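Local coordinates for protein putative methylase (Clostridium difficile, PDB 3LDU) that probably methylates guanine bases of ribosomal RNA through a Rossmann-like methyltransferase domain, joined to a THUMP RNA-binding module, and holds GTP in the crystal, at residues Lys51-Leu56 and Asp163-Arg168; Ile156-Thr161 and Glu231-Leu236; Glu181-Gly186 and Arg361-Gly366. All coordinates share one frame; numbering follows the deposited sequence.

Contact 1. Residues Lys51-Leu56 and Asp163-Arg168; sequences KSNMWL and DALHKR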
loop_
_atom_site.group_PDB
_atom_site.type_symbol
_atom_site.label_atom_id
_atom_site.label_comp_id
_atom_site.label_asym_id
_atom_site.label_seq_id
_atom_site.Cartn_x
_atom_site.Cartn_y
_atom_site.Cartn_z
ATOM N N LYS A 51 -14.632 -2.037 -4.484
ATOM C CA LYS A 51 -14.320 -0.761 -3.832
ATOM C C LYS A 51 -12.986 -0.778 -3.112
ATOM O O LYS A 51 -12.276 0.219 -3.121
ATOM C CB LYS A 51 -15.419 -0.356 -2.844
ATOM C CG LYS A 51 -16.580 0.395 -3.495
ATOM C CD LYS A 51 -17.713 0.640 -2.505
ATOM C CE LYS A 51 -17.229 1.359 -1.252
ATOM N NZ LYS A 51 -18.359 1.633 -0.314
ATOM N N SER A 52 -12.653 -1.898 -2.474
ATOM C CA SER A 52 -11.396 -1.991 -1.716
ATOM C C SER A 52 -10.181 -1.935 -2.631
ATOM O O SER A 52 -9.238 -1.179 -2.384
ATOM C CB SER A 52 -11.379 -3.263 -0.867
ATOM O OG SER A 52 -12.403 -3.197 0.108
ATOM N N ASN A 53 -10.202 -2.717 -3.702
ATOM C CA ASN A 53 -9.147 -2.649 -4.707
ATOM C C ASN A 53 -9.075 -1.278 -5.373
ATOM O O ASN A 53 -7.989 -0.768 -5.654
ATOM C CB ASN A 53 -9.369 -3.730 -5.780
ATOM C CG ASN A 53 -8.910 -5.083 -5.319
ATOM O OD1 ASN A 53 -7.715 -5.306 -5.135
ATOM N ND2 ASN A 53 -9.854 -6.002 -5.115
HETATM N N MSE A 54 -10.233 -0.670 -5.603
HETATM C CA MSE A 54 -10.277 0.607 -6.318
HETATM C C MSE A 54 -9.697 1.750 -5.493
HETATM O O MSE A 54 -8.993 2.628 -6.024
HETATM C CB MSE A 54 -11.718 0.951 -6.689
HETATM C CG MSE A 54 -11.889 2.271 -7.432
HETATM SE SE MSE A 54 -10.928 2.344 -9.141
HETATM C CE MSE A 54 -11.245 0.591 -9.774
ATOM N N TRP A 55 -10.013 1.741 -4.200
ATOM C CA TRP A 55 -9.851 2.929 -3.367
ATOM C C TRP A 55 -8.745 2.870 -2.313
ATOM O O TRP A 55 -8.226 3.914 -1.914
ATOM C CB TRP A 55 -11.188 3.287 -2.690
ATOM C CG TRP A 55 -12.151 3.959 -3.633
ATOM C CD1 TRP A 55 -13.239 3.393 -4.255
ATOM C CD2 TRP A 55 -12.070 5.303 -4.103
ATOM N NE1 TRP A 55 -13.849 4.328 -5.063
ATOM C CE2 TRP A 55 -13.151 5.505 -4.991
ATOM C CE3 TRP A 55 -11.196 6.372 -3.855
ATOM C CZ2 TRP A 55 -13.379 6.728 -5.622
ATOM C CZ3 TRP A 55 -11.418 7.575 -4.486
ATOM C CH2 TRP A 55 -12.500 7.747 -5.359
ATOM N N LEU A 56 -8.384 1.677 -1.843
ATOM C CA LEU A 56 -7.403 1.621 -0.755
ATOM C C LEU A 56 -5.980 1.946 -1.235
ATOM O O LEU A 56 -5.448 1.270 -2.128
ATOM C CB LEU A 56 -7.450 0.243 -0.071
ATOM C CG LEU A 56 -8.779 -0.083 0.600
ATOM C CD1 LEU A 56 -8.717 -1.506 1.181
ATOM C CD2 LEU A 56 -9.115 0.935 1.691
ATOM N N ASP A 163 -1.585 -8.346 -9.423
ATOM C CA ASP A 163 -0.387 -7.531 -9.204
ATOM C C ASP A 163 -0.518 -6.739 -7.899
ATOM O O ASP A 163 -1.551 -6.130 -7.639
ATOM C CB ASP A 163 -0.155 -6.565 -10.369
ATOM C CG ASP A 163 0.440 -7.242 -11.584
ATOM O OD1 ASP A 163 0.898 -8.397 -11.461
ATOM O OD2 ASP A 163 0.456 -6.613 -12.664
ATOM N N ALA A 164 0.523 -6.755 -7.075
ATOM C CA ALA A 164 0.501 -6.012 -5.810
ATOM C C ALA A 164 -0.086 -4.608 -5.995
ATOM O O ALA A 164 0.217 -3.923 -6.974
ATOM C CB ALA A 164 1.901 -5.930 -5.215
ATOM N N LEU A 165 -0.913 -4.181 -5.042
ATOM C CA LEU A 165 -1.641 -2.921 -5.152
ATOM C C LEU A 165 -0.739 -1.693 -5.294
ATOM O O LEU A 165 -1.140 -0.687 -5.895
ATOM C CB LEU A 165 -2.592 -2.732 -3.956
ATOM C CG LEU A 165 -3.983 -3.339 -4.090
ATOM C CD1 LEU A 165 -4.843 -2.933 -2.900
ATOM C CD2 LEU A 165 -4.636 -2.912 -5.418
ATOM N N HIS A 166 0.476 -1.760 -4.754
ATOM C CA HIS A 166 1.352 -0.594 -4.837
ATOM C C HIS A 166 1.684 -0.254 -6.289
ATOM O O HIS A 166 2.103 0.867 -6.597
ATOM C CB HIS A 166 2.624 -0.767 -3.992
ATOM C CG HIS A 166 3.619 -1.730 -4.574
ATOM N ND1 HIS A 166 4.606 -1.339 -5.446
ATOM C CD2 HIS A 166 3.779 -3.063 -4.379
ATOM C CE1 HIS A 166 5.336 -2.398 -5.781
ATOM N NE2 HIS A 166 4.853 -3.448 -5.153
ATOM N N LYS A 167 1.482 -1.216 -7.187
ATOM C CA LYS A 167 1.706 -0.954 -8.598
ATOM C C LYS A 167 0.443 -0.321 -9.167
ATOM O O LYS A 167 -0.462 -1.032 -9.629
ATOM C CB LYS A 167 2.068 -2.247 -9.328
ATOM C CG LYS A 167 3.258 -2.964 -8.716
ATOM C CD LYS A 167 3.670 -4.187 -9.495
ATOM C CE LYS A 167 4.938 -4.786 -8.906
ATOM N NZ LYS A 167 5.552 -5.801 -9.811
ATOM N N ARG A 168 0.359 1.007 -9.098
ATOM C CA ARG A 168 -0.806 1.725 -9.624
ATOM C C ARG A 168 -0.798 1.692 -11.146
ATOM O O ARG A 168 -1.845 1.783 -11.786
ATOM C CB ARG A 168 -0.844 3.190 -9.159
ATOM C CG ARG A 168 -1.504 3.474 -7.805
ATOM C CD ARG A 168 -0.592 3.047 -6.719
ATOM N NE ARG A 168 -0.729 3.780 -5.456
ATOM C CZ ARG A 168 -1.216 3.250 -4.338
ATOM N NH1 ARG A 168 -1.242 3.970 -3.219
ATOM N NH2 ARG A 168 -1.672 1.996 -4.334
HETATM O O HOH W 1 -2.846 0.361 -2.227
#
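Water 1 ties Leu-56 to Arg-168: it donates to Leu-56 O at 2.8 Å and accepts from Arg-168 NH2 at 2.9 Å, lying at the edge of the guanidinium and in its plane. The same NH2 turns back on its own segment and gives a second bond to Leu-165 O, 3.1 Å long and bent to 140° at the hydrogen. This donor stands above the carbonyl plane, well off the lone pairs. Leu-56, whose O takes the water, is the first residue to leave helical geometry after helix 48-55.

Beside this polar bridge, Leu-165 lays its methyls against oxygens. It follows Ala-164 in a type I turn, and its side chain crosses that of Asn-53 at about a right angle, CD2 lying 3.9 Å from Asn-53 OD1, while CD1 is 4.3 Å from Leu-56 O. Phe-228 touches both Leu-165 and Asn-53. The amide of Asn-53 is held by other partners: OD1 by Thr-161, ND2 by Thr-160 and Ile-49 O. The ferredoxin-like domain thus meets the loop between strand 153-159 and helix 181-189 through a water and a leucine. All three nitrogens of the buried guanidinium are engaged, since NH1 reaches Arg-57 O and NE pairs with Glu-212 outside the two segments; these bonds fix its rotation, and Glu-212 probably balances its charge.

Contact 2. Residues Ile156-Thr161 and Glu231-Leu236; sequences ISIDTT and EKWRTL. With FMT (formic acid), chain C.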
loop_
_atom_site.group_PDB
_atom_site.type_symbol
_atom_site.label_atom_id
_atom_site.label_comp_id
_atom_site.label_asym_id
_atom_site.label_seq_id
_atom_site.Cartn_x
_atom_site.Cartn_y
_atom_site.Cartn_z
ATOM N N ILE A 156 -7.138 -19.316 5.242
ATOM C CA ILE A 156 -7.086 -19.507 3.804
ATOM C C ILE A 156 -7.911 -18.413 3.133
ATOM O O ILE A 156 -9.030 -18.108 3.558
ATOM C CB ILE A 156 -7.607 -20.920 3.369
ATOM C CG1 ILE A 156 -6.781 -22.023 4.027
ATOM C CG2 ILE A 156 -7.496 -21.091 1.864
ATOM C CD1 ILE A 156 -7.271 -23.421 3.707
ATOM N N SER A 157 -7.354 -17.810 2.094
ATOM C CA SER A 157 -8.055 -16.751 1.407
ATOM C C SER A 157 -7.807 -16.864 -0.085
ATOM O O SER A 157 -6.959 -17.643 -0.527
ATOM C CB SER A 157 -7.559 -15.386 1.905
ATOM O OG SER A 157 -6.180 -15.239 1.620
ATOM N N ILE A 158 -8.559 -16.085 -0.857
ATOM C CA ILE A 158 -8.316 -15.976 -2.292
ATOM C C ILE A 158 -7.897 -14.545 -2.604
ATOM O O ILE A 158 -8.536 -13.592 -2.165
ATOM C CB ILE A 158 -9.572 -16.333 -3.123
ATOM C CG1 ILE A 158 -10.193 -17.648 -2.609
ATOM C CG2 ILE A 158 -9.232 -16.401 -4.616
ATOM C CD1 ILE A 158 -11.349 -18.170 -3.446
ATOM N N ASP A 159 -6.811 -14.403 -3.350
ATOM C CA ASP A 159 -6.331 -13.087 -3.768
ATOM C C ASP A 159 -7.291 -12.477 -4.790
ATOM O O ASP A 159 -7.567 -13.100 -5.819
ATOM C CB ASP A 159 -4.935 -13.240 -4.374
ATOM C CG ASP A 159 -4.400 -11.940 -4.947
ATOM O OD1 ASP A 159 -4.829 -10.875 -4.475
ATOM O OD2 ASP A 159 -3.549 -11.992 -5.859
ATOM N N THR A 160 -7.807 -11.279 -4.514
ATOM C CA THR A 160 -8.739 -10.613 -5.433
ATOM C C THR A 160 -8.018 -9.590 -6.303
ATOM O O THR A 160 -8.611 -9.003 -7.213
ATOM C CB THR A 160 -9.893 -9.885 -4.696
ATOM O OG1 THR A 160 -9.387 -8.711 -4.045
ATOM C CG2 THR A 160 -10.551 -10.784 -3.659
ATOM N N THR A 161 -6.731 -9.390 -6.018
ATOM C CA THR A 161 -5.968 -8.267 -6.581
ATOM C C THR A 161 -5.111 -8.615 -7.803
ATOM O O THR A 161 -5.263 -8.019 -8.862
ATOM C CB THR A 161 -5.081 -7.655 -5.487
ATOM O OG1 THR A 161 -5.916 -7.227 -4.407
ATOM C CG2 THR A 161 -4.297 -6.471 -6.049
ATOM N N GLU A 231 -11.616 -9.204 -11.497
ATOM C CA GLU A 231 -12.487 -8.659 -12.529
ATOM C C GLU A 231 -12.875 -9.730 -13.543
ATOM O O GLU A 231 -13.873 -9.582 -14.256
ATOM C CB GLU A 231 -11.837 -7.471 -13.239
ATOM C CG GLU A 231 -11.717 -6.241 -12.363
ATOM C CD GLU A 231 -11.177 -5.062 -13.131
ATOM O OE1 GLU A 231 -9.938 -4.950 -13.249
ATOM O OE2 GLU A 231 -11.992 -4.254 -13.626
ATOM N N LYS A 232 -12.091 -10.803 -13.613
ATOM C CA LYS A 232 -12.410 -11.908 -14.522
ATOM C C LYS A 232 -13.254 -13.022 -13.882
ATOM O O LYS A 232 -13.676 -13.954 -14.571
ATOM C CB LYS A 232 -11.139 -12.515 -15.116
ATOM C CG LYS A 232 -10.245 -11.508 -15.835
ATOM C CD LYS A 232 -9.000 -12.194 -16.381
ATOM C CE LYS A 232 -8.091 -11.217 -17.108
ATOM N NZ LYS A 232 -8.778 -10.577 -18.266
ATOM N N TRP A 233 -13.518 -12.926 -12.584
ATOM C CA TRP A 233 -14.219 -14.001 -11.887
ATOM C C TRP A 233 -15.676 -14.125 -12.304
ATOM O O TRP A 233 -16.448 -13.179 -12.181
ATOM C CB TRP A 233 -14.165 -13.787 -10.377
ATOM C CG TRP A 233 -12.815 -13.986 -9.773
ATOM C CD1 TRP A 233 -11.665 -14.360 -10.416
ATOM C CD2 TRP A 233 -12.477 -13.846 -8.387
ATOM N NE1 TRP A 233 -10.625 -14.439 -9.506
ATOM C CE2 TRP A 233 -11.101 -14.130 -8.259
ATOM C CE3 TRP A 233 -13.206 -13.501 -7.242
ATOM C CZ2 TRP A 233 -10.438 -14.082 -7.026
ATOM C CZ3 TRP A 233 -12.552 -13.458 -6.027
ATOM C CH2 TRP A 233 -11.179 -13.744 -5.928
ATOM N N ARG A 234 -16.048 -15.315 -12.767
ATOM C CA ARG A 234 -17.439 -15.594 -13.130
ATOM C C ARG A 234 -18.352 -15.568 -11.908
ATOM O O ARG A 234 -19.568 -15.411 -12.037
ATOM C CB ARG A 234 -17.541 -16.954 -13.820
ATOM C CG ARG A 234 -16.977 -16.956 -15.221
ATOM C CD ARG A 234 -16.952 -18.369 -15.788
ATOM N NE ARG A 234 -15.879 -19.158 -15.196
ATOM C CZ ARG A 234 -15.909 -20.476 -15.042
ATOM N NH1 ARG A 234 -16.972 -21.183 -15.432
ATOM N NH2 ARG A 234 -14.873 -21.093 -14.499
ATOM N N THR A 235 -17.758 -15.726 -10.727
ATOM C CA THR A 235 -18.510 -15.803 -9.478
ATOM C C THR A 235 -18.928 -14.426 -8.960
ATOM O O THR A 235 -19.686 -14.329 -7.999
ATOM C CB THR A 235 -17.709 -16.539 -8.374
ATOM O OG1 THR A 235 -16.504 -15.818 -8.084
ATOM C CG2 THR A 235 -17.351 -17.949 -8.820
ATOM N N LEU A 236 -18.424 -13.368 -9.589
ATOM C CA LEU A 236 -18.818 -12.010 -9.232
ATOM C C LEU A 236 -19.743 -11.434 -10.293
ATOM O O LEU A 236 -19.679 -11.823 -11.462
ATOM C CB LEU A 236 -17.590 -11.106 -9.080
ATOM C CG LEU A 236 -16.583 -11.502 -8.006
ATOM C CD1 LEU A 236 -15.419 -10.512 -7.929
ATOM C CD2 LEU A 236 -17.278 -11.632 -6.664
HETATM C C FMT C . -15.642 -15.889 -4.927
HETATM O O1 FMT C . -16.759 -15.627 -4.470
HETATM O O2 FMT C . -15.422 -16.685 -5.846
#
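Trp-233 reaches Ile-158 and Thr-160 where strand 153-159 leaves the mixed sheet shared by the ferredoxin-like and THUMP parts, and its indole joins that strand end to the loop before helix 238-251. From CB, the first torsion sets CG anti to the carbonyl carbon (chi1 -70°) and projects the ring at the strand. On the pyrrole side, NE1 donates to Lys-142 O, which fixes the rotation of the ring. On the benzene side, CE3 passes 4.1 Å from the carbon of a bound formic acid, probably a remnant of the crystallisation liquor, and CZ3 lies about as far from Thr-160 CG2.

At the far end, CH2 comes 3.5 Å from Ile-158 CG2 and 3.8 Å from Thr-160 CG2. The two methyls approach obliquely to the indole, and the Thr-160 side chain lies across it at about a right angle. Thr-160 OG1 meanwhile turns to Val-62 O. At the strand's last residue, Asp-159 begins an Asx turn: OD1 accepts from Thr-161 N at 2.9 Å, met from above the carboxylate plane, and also forms a salt bridge with Arg-61. Thr-235 OG1 donates to O2 of the formic acid at 2.6 Å. Asp-159 O has no hydrogen-bonding partner in the model; it instead meets the indole at the edge, near its plane, 3.3 Å from CZ2.

Contact 3. Residues Glu181-Gly186 and Arg361-Gly366; sequences ETLAAG and RKLYNG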
loop_
_atom_site.group_PDB
_atom_site.type_symbol
_atom_site.label_atom_id
_atom_site.label_comp_id
_atom_site.label_asym_id
_atom_site.label_seq_id
_atom_site.Cartn_x
_atom_site.Cartn_y
_atom_site.Cartn_z
ATOM N N GLU A 181 4.741 2.893 -3.189
ATOM C CA GLU A 181 3.576 3.778 -3.364
ATOM C C GLU A 181 2.627 3.775 -2.150
ATOM O O GLU A 181 2.065 4.814 -1.771
ATOM C CB GLU A 181 2.796 3.411 -4.636
ATOM C CG GLU A 181 3.546 3.652 -5.943
ATOM C CD GLU A 181 4.390 2.466 -6.400
ATOM O OE1 GLU A 181 4.911 1.708 -5.546
ATOM O OE2 GLU A 181 4.534 2.297 -7.632
ATOM N N THR A 182 2.410 2.598 -1.566
ATOM C CA THR A 182 1.516 2.473 -0.411
ATOM C C THR A 182 2.094 3.202 0.807
ATOM O O THR A 182 1.375 3.882 1.539
ATOM C CB THR A 182 1.310 1.011 -0.032
ATOM O OG1 THR A 182 2.578 0.347 -0.018
ATOM C CG2 THR A 182 0.389 0.335 -1.064
ATOM N N LEU A 183 3.394 3.048 1.017
ATOM C CA LEU A 183 4.067 3.762 2.104
ATOM C C LEU A 183 3.950 5.270 1.894
ATOM O O LEU A 183 3.624 6.012 2.823
ATOM C CB LEU A 183 5.526 3.338 2.189
ATOM C CG LEU A 183 6.382 4.034 3.246
ATOM C CD1 LEU A 183 5.782 3.842 4.616
ATOM C CD2 LEU A 183 7.798 3.488 3.210
ATOM N N ALA A 184 4.209 5.719 0.669
ATOM C CA ALA A 184 4.105 7.141 0.348
ATOM C C ALA A 184 2.717 7.696 0.642
ATOM O O ALA A 184 2.577 8.753 1.228
ATOM C CB ALA A 184 4.486 7.395 -1.128
ATOM N N ALA A 185 1.667 6.985 0.235
ATOM C CA ALA A 185 0.325 7.447 0.579
ATOM C C ALA A 185 0.142 7.532 2.087
ATOM O O ALA A 185 -0.491 8.458 2.591
ATOM C CB ALA A 185 -0.738 6.511 -0.039
ATOM N N GLY A 186 0.687 6.561 2.811
ATOM C CA GLY A 186 0.570 6.563 4.261
ATOM C C GLY A 186 1.272 7.766 4.882
ATOM O O GLY A 186 0.794 8.334 5.857
ATOM N N ARG A 361 7.667 7.842 14.062
ATOM C CA ARG A 361 6.901 6.622 13.840
ATOM C C ARG A 361 7.715 5.563 13.113
ATOM O O ARG A 361 8.339 5.834 12.082
ATOM C CB ARG A 361 5.612 6.934 13.082
ATOM C CG ARG A 361 4.683 7.880 13.836
ATOM C CD ARG A 361 3.423 8.136 13.048
ATOM N NE ARG A 361 2.575 9.175 13.634
ATOM C CZ ARG A 361 1.327 8.967 14.035
ATOM N NH1 ARG A 361 0.605 9.958 14.525
ATOM N NH2 ARG A 361 0.794 7.756 13.930
ATOM N N LYS A 362 7.713 4.352 13.665
ATOM C CA LYS A 362 8.449 3.254 13.052
ATOM C C LYS A 362 7.653 2.681 11.883
ATOM O O LYS A 362 6.489 2.306 12.037
ATOM C CB LYS A 362 8.751 2.162 14.083
ATOM C CG LYS A 362 9.449 0.949 13.485
ATOM C CD LYS A 362 9.799 -0.096 14.543
ATOM C CE LYS A 362 10.760 0.457 15.586
ATOM N NZ LYS A 362 11.338 -0.624 16.440
ATOM N N LEU A 363 8.292 2.622 10.717
ATOM C CA LEU A 363 7.646 2.192 9.477
ATOM C C LEU A 363 8.588 1.300 8.672
ATOM O O LEU A 363 9.714 1.045 9.094
ATOM C CB LEU A 363 7.227 3.399 8.641
ATOM C CG LEU A 363 6.190 4.341 9.254
ATOM C CD1 LEU A 363 6.070 5.610 8.424
ATOM C CD2 LEU A 363 4.848 3.633 9.332
ATOM N N TYR A 364 8.133 0.830 7.513
ATOM C CA TYR A 364 8.925 -0.120 6.729
ATOM C C TYR A 364 8.868 0.033 5.208
ATOM O O TYR A 364 7.790 0.016 4.612
ATOM C CB TYR A 364 8.529 -1.559 7.083
ATOM C CG TYR A 364 9.143 -2.072 8.359
ATOM C CD1 TYR A 364 8.392 -2.808 9.263
ATOM C CD2 TYR A 364 10.472 -1.816 8.663
ATOM C CE1 TYR A 364 8.952 -3.280 10.432
ATOM C CE2 TYR A 364 11.038 -2.281 9.829
ATOM C CZ TYR A 364 10.274 -3.013 10.710
ATOM O OH TYR A 364 10.835 -3.481 11.873
ATOM N N ASN A 365 10.040 0.181 4.590
ATOM C CA ASN A 365 10.221 -0.196 3.191
ATOM C C ASN A 365 10.727 -1.642 3.191
ATOM O O ASN A 365 11.800 -1.930 2.660
ATOM C CB ASN A 365 11.248 0.699 2.480
ATOM C CG ASN A 365 10.633 1.958 1.854
ATOM O OD1 ASN A 365 9.992 1.913 0.787
ATOM N ND2 ASN A 365 10.870 3.099 2.495
ATOM N N GLY A 366 9.968 -2.536 3.821
ATOM C CA GLY A 366 10.339 -3.938 3.916
ATOM C C GLY A 366 11.738 -4.181 4.459
ATOM O O GLY A 366 11.959 -4.169 5.672
#
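Leu-183 of helix 181-189 and Asn-365 of strand 359-365 cross with their side chains at about a right angle. The leucine brings CD2 over the face of the amide, offset toward the nitrogen, 3.2 Å from Asn-365 ND2 and 3.5 Å from its CG. Asn-365 is poorly ordered, so the shortness should be read with caution; its OD1 has a weak hydrogen bond to Arg-180 N. On the leucine, CG lies opposite the backbone N (chi1 178°), an extension that carries both methyls off the helix and onto the strand. CD2 also lies 3.7 Å from the backbone oxygen of Tyr-364, while the other branch, CD1, makes an apolar contact with Leu-363 CD1 at 4.2 Å. One leucine therefore spans three successive strand residues, its two branches dividing the polar and apolar neighbours between them.

The short helix and strand axes run roughly antiparallel (153°) and come within 9.2 Å. The sheet has the Rossmann-like methyltransferase order 3-2-1-4-5-7-6, with strand 359-365 at its edge beside antiparallel strand 368-375, whose Phe-372 touches Leu-363. Helix 181-189 packs over this edge, and its Ala-184 and Ala-185 meet helix 208-217.

In the fold
Contacts 1 and 2 meet directly where helix 48-55 meets the end of strand 153-159: Asn-53 OD1 is 2.7 Å from Thr-161 OG1 and Asn-53 ND2 is 2.9 Å from Thr-160 OG1, both probable hydrogen bonds. Contact 1 then passes to contact 3 through His-166 ND1, 3.1 Å from Glu-181 OE1, while Arg-168 packs on Glu-181 and Ala-185. Contacts 2 and 3 do not touch, their nearest atoms being about 10 Å apart, so contact 1 bridges them, 51-56 facing contact 2 and 163-168 facing contact 3. The GTP lies on the contact 3 side: the side chain of Asn-365 is about 7 Å from it and that of Arg-168 about 11 Å, whereas contact 2 lies away from the GTP site.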